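Local structure of Lys-gingipain W83 (Porphyromonas gingivalis, 3KM5) at residues A[4-9]-A[171-176]; A[29-34]-A[59-64]. The protein is a secreted cysteine endopeptidase that cleaves after lysine, represented here by its K2 cleaved adhesin domain, of a type haemolytic in vitro when isolated. All blocks are in the same frame, centred on the assembly; numbering follows the deposited sequence. Where two conformers were deposited one is given.

Contact 1 of 2, residues A[4-9]-A[171-176]; sequences DFTETF and LDDIQF. With CA (calcium ion), chain D; SO4 (sulfate ion), chain E.
F5 and F176 lie side by side and point the same way from neighbouring strands, their ring planes 19° apart but slid so that they barely overlap, with centroids 5.0 Å apart. F5 CG sits between its own backbone N and carbonyl carbon (chi1 74°), which turns the ring toward F176 until F5 CZ meets F176 CD2 at 3.4 Å. I174, on the same face as F176, puts CD1 at the edge of the F9 ring, F9 CZ to I174 CD1 being 3.7 Å, while E7 CG sits over one face of that ring, toward its rim. E7 bends at chi2 (60°), and its OE2 accepts from F9 N through the anti lone pair. These strands, 5-7 and 168-177, run antiparallel in the jelly roll and pair the beginning and end of this chain. D173 and I174 both face E7, a G1 bulge, and the nearly straight bond from E7 N to I174 O is 2.7 Å long. Beyond the bulge T8 O and both carboxylate oxygens of D172 bind calcium, joined by a water and by E10, G48 and N51; T8 O and D172 OD1, 3.0 Å apart, are held close by the shared metal. On the other face T6 OG1 comes 3.5 Å from Q175 CB, and a water links that hydroxyl to Q175 OE1. O4 of a sulfate, probably from the crystallisation liquor, takes bonds from both T8 N and T8 OG1.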
ATOM      1  N   ASP A   4      18.112   1.298 -11.076  1.00 10.30           N
ATOM      2  CA  ASP A   4      17.479   1.336  -9.759  1.00 11.44           C
ATOM      3  C   ASP A   4      16.699   2.646  -9.578  1.00 11.23           C
ATOM      4  O   ASP A   4      17.187   3.731  -9.908  1.00 11.47           O
ATOM      5  CB  ASP A   4      18.516   1.290  -8.631  1.00 14.35           C
ATOM      6  CG  ASP A   4      19.234  -0.039  -8.502  1.00 14.03           C
ATOM      7  OD1 ASP A   4      19.030  -0.955  -9.312  1.00 14.13           O
ATOM      8  OD2 ASP A   4      20.048  -0.151  -7.558  1.00 18.21           O
ATOM      9  N   PHE A   5      15.523   2.557  -9.001  1.00 11.17           N
ATOM     10  CA  PHE A   5      14.706   3.737  -8.754  1.00 10.66           C
ATOM     11  C   PHE A   5      13.741   3.480  -7.617  1.00 11.53           C
ATOM     12  O   PHE A   5      13.513   2.336  -7.238  1.00 11.41           O
ATOM     13  CB  PHE A   5      13.954   4.154 -10.015  1.00 12.14           C
ATOM     14  CG  PHE A   5      12.794   3.259 -10.349  1.00 11.69           C
ATOM     15  CD1 PHE A   5      11.498   3.621 -10.004  1.00 13.86           C
ATOM     16  CD2 PHE A   5      12.983   2.064 -11.021  1.00 11.99           C
ATOM     17  CE1 PHE A   5      10.426   2.782 -10.295  1.00 13.93           C
ATOM     18  CE2 PHE A   5      11.923   1.212 -11.311  1.00 14.27           C
ATOM     19  CZ  PHE A   5      10.642   1.594 -10.970  1.00 13.77           C
ATOM     20  N   THR A   6      13.201   4.544  -7.046  1.00 11.25           N
ATOM     21  CA  THR A   6      12.262   4.435  -5.945  1.00 11.29           C
ATOM     22  C   THR A   6      10.993   5.207  -6.264  1.00 14.06           C
ATOM     23  O   THR A   6      11.055   6.283  -6.895  1.00 16.62           O
ATOM     24  CB  THR A   6      12.910   4.979  -4.680  1.00 11.14           C
ATOM     25  OG1 THR A   6      14.107   4.237  -4.416  1.00 12.61           O
ATOM     26  CG2 THR A   6      11.964   4.882  -3.435  1.00 12.30           C
ATOM     27  N   GLU A   7       9.856   4.633  -5.857  1.00 11.94           N
ATOM     28  CA  GLU A   7       8.584   5.336  -5.854  1.00  9.82           C
ATOM     29  C   GLU A   7       8.341   5.979  -4.508  1.00 10.27           C
ATOM     30  O   GLU A   7       8.275   5.288  -3.492  1.00 10.93           O
ATOM     31  CB  GLU A   7       7.423   4.398  -6.205  1.00  9.07           C
ATOM     32  CG  GLU A   7       6.056   5.049  -6.110  1.00 13.37           C
ATOM     33  CD  GLU A   7       5.920   6.225  -7.051  1.00 12.57           C
ATOM     34  OE1 GLU A   7       5.839   5.976  -8.274  1.00 13.47           O
ATOM     35  OE2 GLU A   7       5.907   7.381  -6.579  1.00 14.20           O
ATOM     36  N   THR A   8       8.290   7.312  -4.482  1.00  9.37           N
ATOM     37  CA  THR A   8       8.120   8.062  -3.241  1.00  9.39           C
ATOM     38  C   THR A   8       6.715   8.570  -3.071  1.00  8.26           C
ATOM     39  O   THR A   8       6.394   9.078  -2.007  1.00  8.49           O
ATOM     40  CB  THR A   8       9.052   9.276  -3.186  1.00 12.00           C
ATOM     41  OG1 THR A   8       8.663  10.212  -4.205  1.00 11.08           O
ATOM     42  CG2 THR A   8      10.505   8.831  -3.326  1.00 11.47           C
ATOM     43  N   PHE A   9       5.925   8.528  -4.140  1.00  9.60           N
ATOM     44  CA  PHE A   9       4.595   9.133  -4.193  1.00  8.55           C
ATOM     45  C   PHE A   9       4.566  10.643  -4.091  1.00  8.28           C
ATOM     46  O   PHE A   9       3.506  11.227  -4.097  1.00  9.71           O
ATOM     47  CB  PHE A   9       3.626   8.491  -3.189  1.00  7.67           C
ATOM     48  CG  PHE A   9       3.484   7.010  -3.408  1.00  9.60           C
ATOM     49  CD1 PHE A   9       2.864   6.545  -4.561  1.00  8.89           C
ATOM     50  CD2 PHE A   9       4.104   6.104  -2.561  1.00  8.30           C
ATOM     51  CE1 PHE A   9       2.806   5.184  -4.852  1.00 10.37           C
ATOM     52  CE2 PHE A   9       4.034   4.734  -2.851  1.00  8.97           C
ATOM     53  CZ  PHE A   9       3.394   4.284  -3.980  1.00 11.30           C
ATOM     54  N   LEU A 171       1.896   2.426   2.111  1.00  8.39           N
ATOM     55  CA  LEU A 171       3.194   2.078   1.548  1.00  6.00           C
ATOM     56  C   LEU A 171       3.918   3.340   1.177  1.00  7.70           C
ATOM     57  O   LEU A 171       3.296   4.320   0.793  1.00  8.49           O
ATOM     58  CB  LEU A 171       3.104   1.187   0.295  1.00  6.69           C
ATOM     59  CG  LEU A 171       2.271  -0.065   0.439  1.00  8.60           C
ATOM     60  CD1 LEU A 171       1.986  -0.709  -0.914  1.00 10.18           C
ATOM     61  CD2 LEU A 171       2.985  -1.075   1.326  1.00 11.27           C
ATOM     62  N   ASP A 172       5.237   3.297   1.280  1.00  8.24           N
ATOM     63  CA  ASP A 172       6.057   4.426   0.813  1.00  6.81           C
ATOM     64  C   ASP A 172       7.453   3.910   0.475  1.00  8.66           C
ATOM     65  O   ASP A 172       7.863   2.851   0.894  1.00  8.42           O
ATOM     66  CB  ASP A 172       6.071   5.488   1.911  1.00  9.62           C
ATOM     67  CG  ASP A 172       6.459   6.887   1.412  1.00  7.65           C
ATOM     68  OD1 ASP A 172       6.586   7.079   0.192  1.00  8.39           O
ATOM     69  OD2 ASP A 172       6.535   7.787   2.279  1.00 10.27           O
ATOM     70  N   ASP A 173       8.164   4.698  -0.325  1.00  7.06           N
ATOM     71  CA  ASP A 173       9.569   4.470  -0.616  1.00  9.47           C
ATOM     72  C   ASP A 173       9.808   3.055  -1.142  1.00  8.20           C
ATOM     73  O   ASP A 173      10.640   2.271  -0.642  1.00  9.32           O
ATOM     74  CB  ASP A 173      10.454   4.837   0.608  1.00 10.49           C
ATOM     75  CG  ASP A 173      10.519   6.329   0.830  1.00 11.18           C
ATOM     76  OD1 ASP A 173      10.416   7.078  -0.156  1.00 12.11           O
ATOM     77  OD2 ASP A 173      10.562   6.785   1.998  1.00 15.64           O
ATOM     78  N   ILE A 174       9.093   2.747  -2.212  1.00  9.13           N
ATOM     79  CA  ILE A 174       9.171   1.452  -2.860  1.00  8.38           C
ATOM     80  C   ILE A 174      10.316   1.428  -3.892  1.00  9.11           C
ATOM     81  O   ILE A 174      10.205   2.058  -4.969  1.00 10.37           O
ATOM     82  CB  ILE A 174       7.836   1.085  -3.583  1.00  8.93           C
ATOM     83  CG1 ILE A 174       6.646   1.247  -2.630  1.00  9.32           C
ATOM     84  CG2 ILE A 174       7.945  -0.298  -4.204  1.00  9.74           C
ATOM     85  CD1 ILE A 174       5.323   1.181  -3.349  1.00  9.81           C
ATOM     86  N   GLN A 175      11.400   0.734  -3.551  1.00  9.67           N
ATOM     87  CA  GLN A 175      12.655   0.768  -4.307  1.00 10.45           C
ATOM     88  C   GLN A 175      12.788  -0.507  -5.096  1.00 11.14           C
ATOM     89  O   GLN A 175      12.704  -1.593  -4.535  1.00  9.64           O
ATOM     90  CB  GLN A 175      13.822   0.897  -3.361  1.00  9.96           C
ATOM     91  CG  GLN A 175      15.163   0.899  -4.059  1.00 11.01           C
ATOM     92  CD  GLN A 175      16.295   0.889  -3.108  1.00 14.94           C
ATOM     93  OE1 GLN A 175      16.939   1.916  -2.890  1.00 21.97           O
ATOM     94  NE2 GLN A 175      16.549  -0.271  -2.513  1.00 18.36           N
ATOM     95  N   PHE A 176      12.979  -0.384  -6.401  1.00 10.38           N
ATOM     96  CA  PHE A 176      13.231  -1.504  -7.284  1.00 10.06           C
ATOM     97  C   PHE A 176      14.718  -1.619  -7.587  1.00 11.67           C
ATOM     98  O   PHE A 176      15.321  -0.647  -8.079  1.00 11.23           O
ATOM     99  CB  PHE A 176      12.462  -1.301  -8.589  1.00 11.31           C
ATOM    100  CG  PHE A 176      10.979  -1.330  -8.409  1.00 11.86           C
ATOM    101  CD1 PHE A 176      10.267  -2.523  -8.474  1.00 11.38           C
ATOM    102  CD2 PHE A 176      10.296  -0.165  -8.116  1.00 13.73           C
ATOM    103  CE1 PHE A 176       8.894  -2.538  -8.276  1.00 12.39           C
ATOM    104  CE2 PHE A 176       8.928  -0.175  -7.923  1.00 13.29           C
ATOM    105  CZ  PHE A 176       8.231  -1.350  -8.000  1.00 12.32           C
TER
HETATM  106 CA    CA D2012       6.690   9.553   0.359  1.00  9.22          CA
HETATM  107  S   SO4 E2022       7.689   9.970  -7.559  0.80 21.74           S
HETATM  108  O1  SO4 E2022       8.446  11.212  -7.775  0.80 24.48           O
HETATM  109  O2  SO4 E2022       7.489   9.260  -8.844  0.80 18.03           O
HETATM  110  O3  SO4 E2022       6.420  10.325  -6.972  0.80 19.15           O
HETATM  111  O4  SO4 E2022       8.437   9.014  -6.746  0.80 18.70           O
HETATM  112  O   HOH W   1      16.097   4.842  -2.720  1.00 32.77           O
HETATM  113  O   HOH W   2       9.021   9.264   0.119  1.00 11.33           O

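Contact 2 of 2, residues A[29-34]-A[59-64]; sequences DGQGWL and NGMALN. With CA (calcium ion), chain C; NO3 (nitrate ion), chain F.
Q31 CG stands anti to the carbonyl carbon (chi1 -59°) and the chain beyond it is extended (chi2 -177°), which carries the terminal amide across L63 at about a right angle. L63 has its CG likewise opposite its own carbonyl carbon (chi1 -55°), and its two methyls share the amide: L63 CD1 touches Q31 NE2 at 3.2 Å, and L63 CD2 lies 3.3 Å from Q31 OE1. A water accepting from both Q31 NE2 and N59 ND2 bridges the amides; N59 OD1 is bonded to L129 N. D29 belongs to an Asx turn, its OD1 accepting from Q31 N 3.0 Å away, from above the carboxylate plane. Calcium is bound by D29 OD1 at 2.4 Å and by the backbone oxygen Q31 O at 2.3 Å, in a site completed by D25, D27, N67 and a water. The second carboxylate oxygen, D29 OD2, lies 3.7 Å from L63 CD2 and accepts from that metal-bound water and from another, which in turn accepts from N64 N. The direct touches between the loops are thus van der Waals and the polar links pass through water, while calcium and the turn fix the backbone from which Q31 reaches out.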
ATOM      1  N   ASP A  29     -16.133  -2.471  -4.461  1.00  8.93           N
ATOM      2  CA  ASP A  29     -16.796  -1.520  -3.566  1.00  9.08           C
ATOM      3  C   ASP A  29     -16.485  -0.022  -3.837  1.00  9.28           C
ATOM      4  O   ASP A  29     -16.851   0.844  -3.059  1.00 10.51           O
ATOM      5  CB  ASP A  29     -16.498  -1.810  -2.081  1.00 10.32           C
ATOM      6  CG  ASP A  29     -15.070  -1.530  -1.685  1.00 13.19           C
ATOM      7  OD1 ASP A  29     -14.259  -1.140  -2.565  1.00  9.72           O
ATOM      8  OD2 ASP A  29     -14.746  -1.705  -0.495  1.00 11.27           O
ATOM      9  N   GLY A  30     -15.794   0.297  -4.930  1.00 10.30           N
ATOM     10  CA  GLY A  30     -15.527   1.710  -5.254  1.00 10.92           C
ATOM     11  C   GLY A  30     -14.511   2.380  -4.343  1.00  9.81           C
ATOM     12  O   GLY A  30     -14.387   3.594  -4.316  1.00  9.44           O
ATOM     13  N   GLN A  31     -13.726   1.570  -3.637  1.00  9.50           N
ATOM     14  CA  GLN A  31     -12.667   2.033  -2.729  1.00  8.32           C
ATOM     15  C   GLN A  31     -11.393   1.240  -3.014  1.00  9.02           C
ATOM     16  O   GLN A  31     -11.433   0.003  -3.132  1.00 10.52           O
ATOM     17  CB  GLN A  31     -13.098   1.871  -1.262  1.00  8.94           C
ATOM     18  CG  GLN A  31     -14.409   2.680  -0.986  1.00 10.67           C
ATOM     19  CD  GLN A  31     -14.922   2.666   0.421  1.00 19.09           C
ATOM     20  OE1 GLN A  31     -16.063   2.271   0.675  1.00 30.12           O
ATOM     21  NE2 GLN A  31     -14.105   3.119   1.345  1.00 17.01           N
ATOM     22  N   GLY A  32     -10.258   1.940  -3.175  1.00  8.28           N
ATOM     23  CA  GLY A  32      -9.060   1.259  -3.559  1.00 10.07           C
ATOM     24  C   GLY A  32      -7.849   2.036  -3.099  1.00 10.18           C
ATOM     25  O   GLY A  32      -7.920   2.788  -2.117  1.00  9.79           O
ATOM     26  N   TRP A  33      -6.735   1.811  -3.794  1.00  9.53           N
ATOM     27  CA  TRP A  33      -5.482   2.484  -3.461  1.00 10.08           C
ATOM     28  C   TRP A  33      -5.494   3.954  -3.879  1.00 11.15           C
ATOM     29  O   TRP A  33      -5.804   4.267  -5.035  1.00 11.04           O
ATOM     30  CB  TRP A  33      -4.328   1.791  -4.158  1.00 10.24           C
ATOM     31  CG  TRP A  33      -3.970   0.437  -3.615  1.00  8.35           C
ATOM     32  CD1 TRP A  33      -4.355  -0.754  -4.123  1.00  9.97           C
ATOM     33  CD2 TRP A  33      -3.115   0.131  -2.499  1.00  7.91           C
ATOM     34  NE1 TRP A  33      -3.808  -1.774  -3.418  1.00  7.69           N
ATOM     35  CE2 TRP A  33      -3.056  -1.272  -2.385  1.00  8.25           C
ATOM     36  CE3 TRP A  33      -2.439   0.906  -1.559  1.00  9.21           C
ATOM     37  CZ2 TRP A  33      -2.256  -1.906  -1.426  1.00  9.69           C
ATOM     38  CZ3 TRP A  33      -1.681   0.274  -0.586  1.00  8.04           C
ATOM     39  CH2 TRP A  33      -1.620  -1.120  -0.516  1.00  9.00           C
ATOM     40  N   LEU A  34      -5.153   4.840  -2.945  1.00  9.40           N
ATOM     41  CA  LEU A  34      -5.112   6.280  -3.188  1.00  9.93           C
ATOM     42  C   LEU A  34      -3.853   6.867  -2.574  1.00 10.00           C
ATOM     43  O   LEU A  34      -3.446   6.469  -1.479  1.00  9.30           O
ATOM     44  CB  LEU A  34      -6.296   7.002  -2.526  1.00 13.31           C
ATOM     45  CG  LEU A  34      -7.718   6.761  -3.046  1.00 13.45           C
ATOM     46  CD1 LEU A  34      -8.668   7.521  -2.136  1.00 19.01           C
ATOM     47  CD2 LEU A  34      -7.876   7.233  -4.470  1.00 19.09           C
ATOM     48  N   ASN A  59     -12.917   2.787   6.692  1.00 18.16           N
ATOM     49  CA  ASN A  59     -12.797   4.202   6.324  1.00 20.15           C
ATOM     50  C   ASN A  59     -14.187   4.826   6.435  1.00 19.47           C
ATOM     51  O   ASN A  59     -14.906   4.939   5.452  1.00 20.12           O
ATOM     52  CB  ASN A  59     -12.218   4.355   4.908  1.00 17.70           C
ATOM     53  CG  ASN A  59     -12.066   5.802   4.476  1.00 21.36           C
ATOM     54  OD1 ASN A  59     -12.003   6.708   5.303  1.00 22.58           O
ATOM     55  ND2 ASN A  59     -11.971   6.019   3.178  1.00 23.06           N
ATOM     56  N   GLY A  60     -14.560   5.187   7.658  1.00 22.74           N
ATOM     57  CA  GLY A  60     -15.920   5.645   7.952  1.00 26.08           C
ATOM     58  C   GLY A  60     -16.914   4.496   8.069  1.00 26.33           C
ATOM     59  O   GLY A  60     -17.996   4.666   8.626  1.00 30.15           O
ATOM     60  N   MET A  61     -16.519   3.341   7.533  1.00 23.04           N
ATOM     61  CA  MET A  61     -17.306   2.115   7.590  0.50 20.29           C
ATOM     62  C   MET A  61     -16.376   0.933   7.326  1.00 20.38           C
ATOM     63  O   MET A  61     -15.277   1.095   6.795  1.00 18.90           O
ATOM     64  CB  MET A  61     -18.476   2.132   6.593  0.50 20.22           C
ATOM     65  CG  MET A  61     -18.114   2.048   5.101  0.50 21.03           C
ATOM     66  SD  MET A  61     -19.558   1.661   4.071  0.50 21.71           S
ATOM     67  CE  MET A  61     -18.846   1.350   2.459  0.50 17.90           C
ATOM     68  N   ALA A  62     -16.789  -0.250   7.766  1.00 18.33           N
ATOM     69  CA  ALA A  62     -16.031  -1.487   7.575  1.00 18.88           C
ATOM     70  C   ALA A  62     -16.031  -1.905   6.106  1.00 15.78           C
ATOM     71  O   ALA A  62     -17.049  -1.765   5.435  1.00 19.84           O
ATOM     72  CB  ALA A  62     -16.627  -2.596   8.418  1.00 20.19           C
ATOM     73  N   LEU A  63     -14.893  -2.424   5.641  1.00 16.04           N
ATOM     74  CA  LEU A  63     -14.676  -2.836   4.241  1.00 13.21           C
ATOM     75  C   LEU A  63     -14.046  -4.218   4.180  1.00 11.33           C
ATOM     76  O   LEU A  63     -13.424  -4.654   5.160  1.00 15.30           O
ATOM     77  CB  LEU A  63     -13.755  -1.843   3.526  1.00 14.89           C
ATOM     78  CG  LEU A  63     -14.207  -0.398   3.563  1.00 11.83           C
ATOM     79  CD1 LEU A  63     -13.133   0.594   3.074  1.00 14.76           C
ATOM     80  CD2 LEU A  63     -15.511  -0.219   2.793  1.00 16.23           C
ATOM     81  N   ASN A  64     -14.192  -4.860   3.024  1.00 12.23           N
ATOM     82  CA  ASN A  64     -13.661  -6.166   2.677  1.00 11.64           C
ATOM     83  C   ASN A  64     -12.834  -6.026   1.380  1.00 12.30           C
ATOM     84  O   ASN A  64     -13.276  -6.389   0.276  1.00 14.44           O
ATOM     85  CB  ASN A  64     -14.796  -7.177   2.472  1.00 15.01           C
ATOM     86  CG  ASN A  64     -15.376  -7.679   3.777  1.00 21.10           C
ATOM     87  OD1 ASN A  64     -16.027  -6.930   4.519  1.00 24.93           O
ATOM     88  ND2 ASN A  64     -15.149  -8.970   4.059  1.00 19.18           N
TER
HETATM   89 CA    CA C2011     -12.148  -2.154  -3.096  1.00  9.01          CA
HETATM   90  N   NO3 F2021     -10.964   5.128  -3.570  1.00 18.93           N
HETATM   91  O1  NO3 F2021     -10.336   4.460  -4.616  1.00 27.36           O
HETATM   92  O2  NO3 F2021     -10.700   4.782  -2.259  1.00 29.80           O
HETATM   93  O3  NO3 F2021     -11.886   6.179  -3.809  1.00 22.15           O
HETATM   94  O   HOH W   3     -15.927  -3.436   1.111  1.00 18.12           O
HETATM   95  O   HOH W   4     -12.093  -2.174  -0.652  1.00 10.00           O
HETATM   96  O   HOH W   5     -11.360   3.893   1.154  1.00 23.23           O

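How the contacts relate
Contacts 1 and 2 lie on opposite sides of the chain's centre, with their own centres about 24 Å apart, and each holds part of a different calcium site of the same adhesin domain. Contact 1 brings the chain ends together as paired strands; contact 2, formed by residues between them in sequence, joins two loops near the surface. The two meet through the interior where W33 CH2 of 29-34 packs on L171 CD1 of 171-176 at 3.7 Å. Both side chains also touch V53 and F158, which places this link between the sheets containing strands 51-56 and 155-161. The cysteine protease activity belongs to the full-length protein.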